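Tryptophan--tRNA ligase (Mycoplasma pneumoniae, PDB 2YY5) probably catalyses the ATP-dependent attachment of L-tryptophan to tRNA(Trp), working as a homodimeric class I aminoacyl-tRNA synthetase. Local coordinates at residues Gln17-Tyr22 with Lys256-Glu261; Glu221-Lys226 with Ala294-Leu299. The protein carries 1 engineered substitution. All coordinates share one frame; numbering follows the deposited sequence.

Followed from the N terminus, the chain leaves strand 6-11, runs through the HIGH-type signature and enters helix 19-26, the first side of contact 1. Its partner, residues 256-261, comes only after more than two hundred residues, so this contact closes a very long loop that includes the KMSKS-type region. Residues 221-226 lie within that loop, whereas their partner 294-299 lies beyond it; the two closures therefore cross. Contact 2 joins helix 220-228 to helix 284-308. The contacts adjoin one another, with Leu-258 packing on Ala-294 and Thr-295, and Tyr-22 and Glu-261 on Leu-298. Contact 1 ties the nucleotide-binding domain to the helices after the KMSKS-type region, and contact 2 holds two of those later helices together.

Contact 1. Residues Gln17-Tyr22 with Lys256-Glu261; sequences QHLGNY and KALLKE. With WSA (5'-O-[(L-tryptophylamino)sulfonyl]adenosine), chain J; SO4 (sulfate ion), chain H.
Tyr-22 and Glu-261 meet where the HIGH-type signature of a class I synthetase, at the start of helix 19-26, faces the C-terminal end of helix 246-259. The phenol and the carboxylate come from opposite directions, their planes 54° apart. Tyr-22 OH lies 2.8 Å from Glu-261 OE1, while OE2 of the same carboxylate sits near the plane of the ring, at its edge. With CG anti to the backbone N (chi1 -177°), the tyrosine carries its hydroxyl out to this acid; a bend at chi2 brings the glutamate's carboxylate round to it. Beside this polar pair, Leu-19 CD2 touches Leu-258 CD2 at 4.4 Å, a light apolar contact between methyl ends.

The signature has a second set of direct contacts, with the bound tryptophanyl-adenylate analogue and a sulfate. The Gly-20 backbone lies beside the adenine, with Gly-20 O 3.0 Å from WSA N3. His-18 NE2 donates a nearly straight hydrogen bond (168°) to sulfate O3 at 3.0 Å; the sulfate, probably from the crystallisation liquor, is also hydrogen-bonded to Lys-205 NZ.

One shell further out, Tyr-22 packs on Val-71 of helix 54-71. His-18 is itself the N-cap residue of helix 19-26, and at another place on the imidazole edge its ND1 accepts a weak bond from Gly-20 N.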
loop_
_atom_site.group_PDB
_atom_site.type_symbol
_atom_site.label_atom_id
_atom_site.label_comp_id
_atom_site.label_asym_id
_atom_site.label_seq_id
_atom_site.Cartn_x
_atom_site.Cartn_y
_atom_site.Cartn_z
ATOM N N GLN B 17 15.542 -17.621 -11.009
ATOM C CA GLN B 17 15.237 -17.147 -12.355
ATOM C C GLN B 17 15.431 -18.357 -13.284
ATOM O O GLN B 17 16.497 -18.987 -13.274
ATOM C CB GLN B 17 16.202 -16.024 -12.731
ATOM C CG GLN B 17 15.566 -14.839 -13.431
ATOM C CD GLN B 17 14.555 -14.114 -12.564
ATOM O OE1 GLN B 17 13.365 -14.106 -12.869
ATOM N NE2 GLN B 17 15.023 -13.506 -11.476
ATOM N N HIS B 18 14.407 -18.687 -14.073
ATOM C CA HIS B 18 14.464 -19.845 -14.971
ATOM C C HIS B 18 14.131 -19.557 -16.440
ATOM O O HIS B 18 13.767 -18.434 -16.797
ATOM C CB HIS B 18 13.522 -20.929 -14.448
ATOM C CG HIS B 18 12.091 -20.491 -14.353
ATOM N ND1 HIS B 18 11.342 -20.141 -15.455
ATOM C CD2 HIS B 18 11.272 -20.345 -13.283
ATOM C CE1 HIS B 18 10.126 -19.800 -15.073
ATOM N NE2 HIS B 18 10.056 -19.915 -13.758
ATOM N N LEU B 19 14.258 -20.593 -17.273
ATOM C CA LEU B 19 13.989 -20.527 -18.713
ATOM C C LEU B 19 12.576 -20.046 -19.059
ATOM O O LEU B 19 12.352 -19.488 -20.131
ATOM C CB LEU B 19 14.193 -21.902 -19.347
ATOM C CG LEU B 19 15.354 -22.152 -20.307
ATOM C CD1 LEU B 19 15.148 -23.509 -20.957
ATOM C CD2 LEU B 19 15.413 -21.081 -21.374
ATOM N N GLY B 20 11.622 -20.293 -18.165
ATOM C CA GLY B 20 10.266 -19.846 -18.413
ATOM C C GLY B 20 10.276 -18.333 -18.462
ATOM O O GLY B 20 9.615 -17.727 -19.299
ATOM N N ASN B 21 11.053 -17.728 -17.566
ATOM C CA ASN B 21 11.180 -16.275 -17.495
ATOM C C ASN B 21 11.899 -15.741 -18.725
ATOM O O ASN B 21 11.472 -14.742 -19.315
ATOM C CB ASN B 21 11.967 -15.866 -16.254
ATOM C CG ASN B 21 11.352 -16.390 -14.975
ATOM O OD1 ASN B 21 10.172 -16.164 -14.707
ATOM N ND2 ASN B 21 12.151 -17.089 -14.174
ATOM N N TYR B 22 12.986 -16.416 -19.107
ATOM C CA TYR B 22 13.777 -15.996 -20.259
ATOM C C TYR B 22 12.931 -16.028 -21.528
ATOM O O TYR B 22 12.797 -15.028 -22.233
ATOM C CB TYR B 22 15.011 -16.897 -20.454
ATOM C CG TYR B 22 15.894 -16.427 -21.598
ATOM C CD1 TYR B 22 16.740 -15.328 -21.443
ATOM C CD2 TYR B 22 15.807 -17.012 -22.867
ATOM C CE1 TYR B 22 17.468 -14.812 -22.516
ATOM C CE2 TYR B 22 16.530 -16.502 -23.952
ATOM C CZ TYR B 22 17.357 -15.399 -23.762
ATOM O OH TYR B 22 18.055 -14.860 -24.809
ATOM N N LYS B 256 12.788 -24.752 -30.492
ATOM C CA LYS B 256 12.532 -23.811 -31.579
ATOM C C LYS B 256 12.895 -22.369 -31.199
ATOM O O LYS B 256 13.473 -21.633 -32.002
ATOM C CB LYS B 256 11.056 -23.870 -32.026
ATOM C CG LYS B 256 10.776 -22.979 -33.252
ATOM C CD LYS B 256 9.434 -23.251 -33.934
ATOM C CE LYS B 256 8.266 -22.616 -33.193
ATOM N NZ LYS B 256 6.976 -22.785 -33.923
ATOM N N ALA B 257 12.550 -21.979 -29.974
ATOM C CA ALA B 257 12.824 -20.637 -29.477
ATOM C C ALA B 257 14.322 -20.396 -29.263
ATOM O O ALA B 257 14.815 -19.282 -29.460
ATOM C CB ALA B 257 12.060 -20.407 -28.168
ATOM N N LEU B 258 15.045 -21.434 -28.862
ATOM C CA LEU B 258 16.476 -21.299 -28.622
ATOM C C LEU B 258 17.292 -21.209 -29.904
ATOM O O LEU B 258 18.361 -20.607 -29.925
ATOM C CB LEU B 258 16.975 -22.464 -27.770
ATOM C CG LEU B 258 16.361 -22.560 -26.374
ATOM C CD1 LEU B 258 17.005 -23.730 -25.625
ATOM C CD2 LEU B 258 16.576 -21.250 -25.616
ATOM N N LEU B 259 16.776 -21.802 -30.974
ATOM C CA LEU B 259 17.464 -21.789 -32.254
ATOM C C LEU B 259 17.525 -20.406 -32.900
ATOM O O LEU B 259 18.375 -20.167 -33.755
ATOM C CB LEU B 259 16.805 -22.792 -33.195
ATOM C CG LEU B 259 16.872 -24.236 -32.680
ATOM C CD1 LEU B 259 16.107 -25.165 -33.606
ATOM C CD2 LEU B 259 18.330 -24.661 -32.565
ATOM N N LYS B 260 16.637 -19.496 -32.489
ATOM C CA LYS B 260 16.607 -18.131 -33.031
ATOM C C LYS B 260 17.808 -17.356 -32.493
ATOM O O LYS B 260 18.213 -16.337 -33.050
ATOM C CB LYS B 260 15.340 -17.375 -32.591
ATOM C CG LYS B 260 14.069 -18.194 -32.510
ATOM C CD LYS B 260 12.963 -17.440 -31.759
ATOM C CE LYS B 260 12.368 -16.320 -32.594
ATOM N NZ LYS B 260 11.719 -16.836 -33.834
ATOM N N GLU B 261 18.364 -17.839 -31.394
ATOM C CA GLU B 261 19.495 -17.186 -30.754
ATOM C C GLU B 261 20.771 -17.258 -31.603
ATOM O O GLU B 261 21.008 -18.259 -32.279
ATOM C CB GLU B 261 19.743 -17.843 -29.392
ATOM C CG GLU B 261 20.269 -16.895 -28.336
ATOM C CD GLU B 261 19.179 -16.032 -27.728
ATOM O OE1 GLU B 261 19.512 -14.935 -27.244
ATOM O OE2 GLU B 261 18.000 -16.450 -27.720
HETATM C CD2 WSA J . 4.751 -7.205 -13.362
HETATM C CE3 WSA J . 4.879 -7.656 -14.671
HETATM C CZ3 WSA J . 4.408 -6.870 -15.715
HETATM C CH2 WSA J . 3.810 -5.641 -15.448
HETATM C CZ2 WSA J . 3.682 -5.194 -14.139
HETATM C CE2 WSA J . 4.154 -5.981 -13.094
HETATM N N11 WSA J . 4.186 -5.802 -11.776
HETATM C CD1 WSA J . 4.773 -6.847 -11.201
HETATM C CG WSA J . 5.135 -7.727 -12.132
HETATM C CB WSA J . 5.854 -9.052 -11.886
HETATM C CA WSA J . 5.005 -10.244 -12.333
HETATM N NH3 WSA J . 3.714 -10.249 -11.633
HETATM C C WSA J . 5.765 -11.536 -12.020
HETATM O O WSA J . 5.802 -11.967 -10.872
HETATM N NS WSA J . 6.370 -12.146 -13.034
HETATM S S WSA J . 7.537 -13.141 -12.479
HETATM O O1S WSA J . 8.559 -12.357 -11.710
HETATM O O2S WSA J . 6.944 -14.174 -11.567
HETATM O "O5'" WSA J . 8.126 -13.746 -13.636
HETATM C "C5'" WSA J . 8.602 -12.892 -14.682
HETATM C "C4'" WSA J . 7.964 -13.152 -16.051
HETATM O "O4'" WSA J . 8.162 -14.526 -16.427
HETATM C "C3'" WSA J . 6.454 -12.901 -16.091
HETATM O "O3'" WSA J . 6.099 -12.302 -17.340
HETATM C "C2'" WSA J . 5.899 -14.323 -16.024
HETATM O "O2'" WSA J . 4.606 -14.364 -16.636
HETATM C "C1'" WSA J . 6.911 -15.009 -16.939
HETATM N N9 WSA J . 6.837 -16.481 -16.766
HETATM C C8 WSA J . 6.913 -17.115 -15.598
HETATM N N7 WSA J . 6.873 -18.429 -15.799
HETATM C C5 WSA J . 6.770 -18.635 -17.110
HETATM C C4 WSA J . 6.737 -17.390 -17.725
HETATM N N3 WSA J . 6.633 -17.325 -19.063
HETATM C C2 WSA J . 6.566 -18.429 -19.788
HETATM N N1 WSA J . 6.597 -19.626 -19.233
HETATM C C6 WSA J . 6.699 -19.768 -17.903
HETATM N N6 WSA J . 6.747 -20.978 -17.347
HETATM S S SO4 H . 7.686 -17.713 -11.578
HETATM O O1 SO4 H . 6.375 -17.339 -12.125
HETATM O O2 SO4 H . 7.730 -17.383 -10.135
HETATM O O3 SO4 H . 7.900 -19.159 -11.783
HETATM O O4 SO4 H . 8.737 -16.953 -12.264
#

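Contact 2. Residues Glu221-Lys226 with Ala294-Leu299; sequences EVVVKK and ATVNLL
A near-antiparallel helix pair in the helical region after the KMSKS-type signature forms this contact, and it illustrates how a single branched residue can occupy the meeting point of two helices. The segments 221-226 and 294-299 run at 154° to each other, their axes 9.9 Å apart at closest approach. Val-223 is the central side chain of the interface. It faces Val-296 in the backbone register, with CA atoms 6.8 Å apart, and its two methyl groups divide the opposing surface between them.

The CG1 branch, anti to the backbone N (chi1 174°), meets two neighbours. Thr-295 CG2 lies 3.6 Å from Val-223 CG1, and Val-296 CG2 is 4.0 Å from the same methyl; both side chains lie at a slant to the valine. The CG2 branch serves Leu-299, one turn further along from Thr-295. Here the side chains reach tip to tip, Val-223 CG2 and Leu-299 CD2 being 3.4 Å apart.

No hydrogen bond links the two segments; the closest contacts are between methyl groups. Thr-295 takes part through its carbon branch, while its hydroxyl bonds back to Leu-291 O within its own helix. Its chi1 of -57° sets OG1 beside the backbone N, leaving CG2 anti to that nitrogen and in contact with Val-223.

Flanking contacts widen the interface: Thr-295 also packs on Ile-227, and Val-296 on Lys-220, both on helix 220-228. That helix is tied to its preceding loop by Lys-226, whose NZ forms a salt bridge with Asp-218, while helix 284-308 also packs against helix 246-259 on the side of contact 1.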
loop_
_atom_site.group_PDB
_atom_site.type_symbol
_atom_site.label_atom_id
_atom_site.label_comp_id
_atom_site.label_asym_id
_atom_site.label_seq_id
_atom_site.Cartn_x
_atom_site.Cartn_y
_atom_site.Cartn_z
ATOM N N GLU B 221 26.520 -29.375 -16.430
ATOM C CA GLU B 221 26.280 -30.751 -16.022
ATOM C C GLU B 221 24.895 -30.947 -15.440
ATOM O O GLU B 221 24.288 -32.007 -15.604
ATOM C CB GLU B 221 27.333 -31.220 -15.021
ATOM C CG GLU B 221 28.726 -31.265 -15.594
ATOM C CD GLU B 221 29.482 -29.969 -15.396
ATOM O OE1 GLU B 221 30.625 -29.877 -15.888
ATOM O OE2 GLU B 221 28.942 -29.049 -14.742
ATOM N N VAL B 222 24.388 -29.924 -14.765
ATOM C CA VAL B 222 23.059 -30.016 -14.183
ATOM C C VAL B 222 22.017 -29.920 -15.302
ATOM O O VAL B 222 21.049 -30.679 -15.321
ATOM C CB VAL B 222 22.844 -28.914 -13.120
ATOM C CG1 VAL B 222 21.431 -28.988 -12.561
ATOM C CG2 VAL B 222 23.868 -29.086 -11.995
ATOM N N VAL B 223 22.232 -29.006 -16.245
ATOM C CA VAL B 223 21.326 -28.850 -17.382
ATOM C C VAL B 223 21.240 -30.172 -18.155
ATOM O O VAL B 223 20.154 -30.586 -18.587
ATOM C CB VAL B 223 21.815 -27.743 -18.347
ATOM C CG1 VAL B 223 20.941 -27.711 -19.586
ATOM C CG2 VAL B 223 21.794 -26.388 -17.646
ATOM N N VAL B 224 22.390 -30.827 -18.323
ATOM C CA VAL B 224 22.461 -32.109 -19.022
ATOM C C VAL B 224 21.604 -33.172 -18.338
ATOM O O VAL B 224 20.795 -33.839 -18.992
ATOM C CB VAL B 224 23.915 -32.636 -19.099
ATOM C CG1 VAL B 224 23.927 -34.094 -19.538
ATOM C CG2 VAL B 224 24.712 -31.813 -20.089
ATOM N N LYS B 225 21.772 -33.330 -17.027
ATOM C CA LYS B 225 21.003 -34.335 -16.297
ATOM C C LYS B 225 19.493 -34.072 -16.318
ATOM O O LYS B 225 18.690 -34.979 -16.558
ATOM C CB LYS B 225 21.478 -34.422 -14.840
ATOM C CG LYS B 225 20.861 -35.591 -14.059
ATOM C CD LYS B 225 21.026 -35.447 -12.541
ATOM C CE LYS B 225 20.110 -34.358 -11.974
ATOM N NZ LYS B 225 20.193 -34.231 -10.483
ATOM N N LYS B 226 19.105 -32.826 -16.067
ATOM C CA LYS B 226 17.690 -32.467 -16.027
ATOM C C LYS B 226 16.941 -32.750 -17.316
ATOM O O LYS B 226 15.816 -33.247 -17.289
ATOM C CB LYS B 226 17.535 -30.988 -15.665
ATOM C CG LYS B 226 17.934 -30.680 -14.247
ATOM C CD LYS B 226 17.697 -29.235 -13.897
ATOM C CE LYS B 226 17.965 -29.025 -12.422
ATOM N NZ LYS B 226 17.699 -27.636 -12.009
ATOM N N ALA B 294 21.397 -26.547 -27.322
ATOM C CA ALA B 294 20.874 -25.198 -27.484
ATOM C C ALA B 294 20.785 -24.532 -26.114
ATOM O O ALA B 294 21.123 -23.357 -25.949
ATOM C CB ALA B 294 19.506 -25.246 -28.129
ATOM N N THR B 295 20.345 -25.298 -25.126
ATOM C CA THR B 295 20.213 -24.775 -23.777
ATOM C C THR B 295 21.554 -24.432 -23.143
ATOM O O THR B 295 21.740 -23.313 -22.662
ATOM C CB THR B 295 19.475 -25.765 -22.879
ATOM O OG1 THR B 295 18.191 -26.054 -23.451
ATOM C CG2 THR B 295 19.293 -25.181 -21.490
ATOM N N VAL B 296 22.486 -25.384 -23.136
ATOM C CA VAL B 296 23.802 -25.139 -22.552
ATOM C C VAL B 296 24.427 -23.924 -23.229
ATOM O O VAL B 296 24.894 -23.009 -22.560
ATOM C CB VAL B 296 24.754 -26.362 -22.715
ATOM C CG1 VAL B 296 26.168 -25.989 -22.271
ATOM C CG2 VAL B 296 24.252 -27.541 -21.873
ATOM N N ASN B 297 24.413 -23.915 -24.558
ATOM C CA ASN B 297 24.965 -22.805 -25.317
ATOM C C ASN B 297 24.428 -21.474 -24.813
ATOM O O ASN B 297 25.195 -20.551 -24.554
ATOM C CB ASN B 297 24.642 -22.953 -26.809
ATOM C CG ASN B 297 25.457 -24.049 -27.479
ATOM O OD1 ASN B 297 26.186 -24.799 -26.817
ATOM N ND2 ASN B 297 25.331 -24.153 -28.801
ATOM N N LEU B 298 23.112 -21.378 -24.678
ATOM C CA LEU B 298 22.485 -20.147 -24.214
ATOM C C LEU B 298 22.922 -19.809 -22.783
ATOM O O LEU B 298 23.425 -18.712 -22.522
ATOM C CB LEU B 298 20.958 -20.280 -24.299
ATOM C CG LEU B 298 20.004 -19.089 -24.074
ATOM C CD1 LEU B 298 20.135 -18.607 -22.661
ATOM C CD2 LEU B 298 20.282 -17.960 -25.055
ATOM N N LEU B 299 22.747 -20.745 -21.856
ATOM C CA LEU B 299 23.126 -20.488 -20.470
ATOM C C LEU B 299 24.589 -20.069 -20.319
ATOM O O LEU B 299 24.889 -19.074 -19.651
ATOM C CB LEU B 299 22.818 -21.716 -19.605
ATOM C CG LEU B 299 21.380 -21.823 -19.074
ATOM C CD1 LEU B 299 20.403 -21.203 -20.036
ATOM C CD2 LEU B 299 21.029 -23.271 -18.854
#